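Long-range contact in 2-dehydropantoate 2-reductase (Geobacter metallireducens, PDB 3HN2), which probably catalyses the NADPH-dependent reduction of ketopantoate to pantoic acid in pantothenate biosynthesis: residues Ile99-Asn104 against Arg181-Lys186. Numbering follows the deposited sequence.
Sequences ILTLQN and RARWEK
The closest CA atoms across the contact, those of Asn104 and Arg183, are 8.5 Å apart, so long side chains from helix 179-200 span the gap to the end of strand 98-101 and the loop after it. Arg183 does most of this. Its CG lies beside the backbone N, chi1 -73°, and bends at chi2 and chi3 carry the guanidinium over to the loop. There Arg183 NH2 donates to Gln103 O at 2.7 Å. The bond is nearly straight, 172° at the hydrogen, and the oxygen lies in the guanidinium plane. NH2 also bonds to Gly105 O, and NE forms a salt bridge with Glu109 of helix 108-115. Thr101 O sits oblique to the guanidinium plane, 3.5 Å from Arg183 NH1, and is not hydrogen-bonded to it. A leucine in place of Arg183 would probably leave Gln103 O without this donor and Glu109 without its positive partner. The Lys186 chain runs extended beyond CG and brings NZ to 3.5 Å from Asn104 OD1, without a hydrogen bond; Lys186 NZ is hydrogen-bonded to Ala126 O. The Gln103 side chain turns elsewhere, to Tyr85 and Leu77. The buried contact joins the N-terminal Rossmann-type domain to the first helix of the helical C-terminal domain, the two-domain architecture of ketopantoate reductases.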
loop_
_atom_site.group_PDB
_atom_site.type_symbol
_atom_site.label_atom_id
_atom_site.label_comp_id
_atom_site.label_asym_id
_atom_site.label_seq_id
_atom_site.Cartn_x
_atom_site.Cartn_y
_atom_site.Cartn_z
ATOM N N ILE A 99 -10.559 29.105 -4.800
ATOM C CA ILE A 99 -9.158 28.720 -4.713
ATOM C C ILE A 99 -9.006 27.343 -4.059
ATOM O O ILE A 99 -9.439 27.126 -2.925
ATOM C CB ILE A 99 -8.335 29.803 -3.968
ATOM C CG1 ILE A 99 -8.607 31.187 -4.577
ATOM C CG2 ILE A 99 -6.854 29.483 -4.028
ATOM C CD1 ILE A 99 -8.296 32.362 -3.677
ATOM N N LEU A 100 -8.403 26.415 -4.795
ATOM C CA LEU A 100 -8.236 25.041 -4.329
ATOM C C LEU A 100 -6.780 24.760 -3.994
ATOM O O LEU A 100 -5.914 24.786 -4.870
ATOM C CB LEU A 100 -8.762 24.049 -5.376
ATOM C CG LEU A 100 -8.618 22.525 -5.236
ATOM C CD1 LEU A 100 -9.049 22.028 -3.879
ATOM C CD2 LEU A 100 -9.456 21.849 -6.305
ATOM N N THR A 101 -6.518 24.500 -2.718
ATOM C CA THR A 101 -5.167 24.197 -2.270
ATOM C C THR A 101 -4.938 22.671 -2.120
ATOM O O THR A 101 -5.741 21.959 -1.503
ATOM C CB THR A 101 -4.801 25.030 -1.010
ATOM O OG1 THR A 101 -3.382 25.154 -0.900
ATOM C CG2 THR A 101 -5.371 24.445 0.261
ATOM N N LEU A 102 -3.863 22.180 -2.730
ATOM C CA LEU A 102 -3.538 20.745 -2.715
ATOM C C LEU A 102 -2.166 20.467 -2.116
ATOM O O LEU A 102 -1.687 19.331 -2.124
ATOM C CB LEU A 102 -3.590 20.167 -4.128
ATOM C CG LEU A 102 -4.929 19.811 -4.769
ATOM C CD1 LEU A 102 -4.711 19.495 -6.229
ATOM C CD2 LEU A 102 -5.572 18.637 -4.072
ATOM N N GLN A 103 -1.545 21.518 -1.594
ATOM C CA GLN A 103 -0.205 21.443 -1.029
ATOM C C GLN A 103 -0.185 20.785 0.343
ATOM O O GLN A 103 -1.228 20.498 0.922
ATOM C CB GLN A 103 0.425 22.837 -0.991
ATOM C CG GLN A 103 -0.540 23.937 -1.424
ATOM C CD GLN A 103 -0.044 25.333 -1.123
ATOM O OE1 GLN A 103 -0.700 26.087 -0.412
ATOM N NE2 GLN A 103 1.115 25.687 -1.663
ATOM N N ASN A 104 1.017 20.551 0.855
ATOM C CA ASN A 104 1.210 19.745 2.056
ATOM C C ASN A 104 1.244 20.537 3.357
ATOM O O ASN A 104 1.625 21.706 3.380
ATOM C CB ASN A 104 2.487 18.909 1.921
ATOM C CG ASN A 104 2.391 17.876 0.818
ATOM O OD1 ASN A 104 1.314 17.627 0.270
ATOM N ND2 ASN A 104 3.522 17.264 0.487
ATOM N N ARG A 181 -9.782 17.684 10.012
ATOM C CA ARG A 181 -9.422 16.335 10.457
ATOM C C ARG A 181 -8.586 15.608 9.411
ATOM O O ARG A 181 -7.544 15.075 9.732
ATOM C CB ARG A 181 -10.662 15.513 10.822
ATOM C CG ARG A 181 -10.345 14.084 11.276
ATOM C CD ARG A 181 -11.606 13.266 11.478
ATOM N NE ARG A 181 -11.361 11.869 11.149
ATOM C CZ ARG A 181 -11.391 10.864 12.019
ATOM N NH1 ARG A 181 -11.693 11.082 13.291
ATOM N NH2 ARG A 181 -11.134 9.633 11.605
ATOM N N ALA A 182 -9.038 15.649 8.162
ATOM C CA ALA A 182 -8.379 15.000 7.031
ATOM C C ALA A 182 -6.933 15.456 6.785
ATOM O O ALA A 182 -6.089 14.645 6.386
ATOM C CB ALA A 182 -9.218 15.189 5.779
ATOM N N ARG A 183 -6.666 16.747 7.007
ATOM C CA ARG A 183 -5.311 17.314 6.956
ATOM C C ARG A 183 -4.439 16.661 8.025
ATOM O O ARG A 183 -3.319 16.216 7.746
ATOM C CB ARG A 183 -5.348 18.838 7.177
ATOM C CG ARG A 183 -5.897 19.655 6.002
ATOM C CD ARG A 183 -4.782 20.229 5.129
ATOM N NE ARG A 183 -5.174 20.238 3.722
ATOM C CZ ARG A 183 -4.330 20.346 2.698
ATOM N NH1 ARG A 183 -4.798 20.339 1.457
ATOM N NH2 ARG A 183 -3.025 20.459 2.907
ATOM N N TRP A 184 -4.976 16.593 9.243
ATOM C CA TRP A 184 -4.308 15.952 10.365
ATOM C C TRP A 184 -4.153 14.446 10.169
ATOM O O TRP A 184 -3.181 13.853 10.637
ATOM C CB TRP A 184 -5.069 16.230 11.658
ATOM C CG TRP A 184 -4.720 17.538 12.287
ATOM C CD1 TRP A 184 -5.449 18.695 12.236
ATOM C CD2 TRP A 184 -3.553 17.833 13.066
ATOM N NE1 TRP A 184 -4.808 19.688 12.937
ATOM C CE2 TRP A 184 -3.641 19.190 13.452
ATOM C CE3 TRP A 184 -2.436 17.087 13.464
ATOM C CZ2 TRP A 184 -2.658 19.815 14.228
ATOM C CZ3 TRP A 184 -1.457 17.710 14.240
ATOM C CH2 TRP A 184 -1.578 19.061 14.612
ATOM N N GLU A 185 -5.118 13.842 9.478
ATOM C CA GLU A 185 -5.072 12.428 9.130
ATOM C C GLU A 185 -3.869 12.126 8.241
ATOM O O GLU A 185 -3.203 11.112 8.430
ATOM C CB GLU A 185 -6.368 11.999 8.433
ATOM C CG GLU A 185 -7.619 11.974 9.321
ATOM C CD GLU A 185 -8.834 11.371 8.616
ATOM O OE1 GLU A 185 -8.959 11.523 7.379
ATOM O OE2 GLU A 185 -9.669 10.745 9.304
ATOM N N LYS A 186 -3.588 13.018 7.290
ATOM C CA LYS A 186 -2.446 12.855 6.389
ATOM C C LYS A 186 -1.128 13.200 7.072
ATOM O O LYS A 186 -0.075 12.693 6.684
ATOM C CB LYS A 186 -2.606 13.696 5.122
ATOM C CG LYS A 186 -1.906 13.080 3.921
ATOM C CD LYS A 186 -1.421 14.122 2.936
ATOM C CE LYS A 186 -0.488 13.493 1.915
ATOM N NZ LYS A 186 -0.086 14.446 0.845
#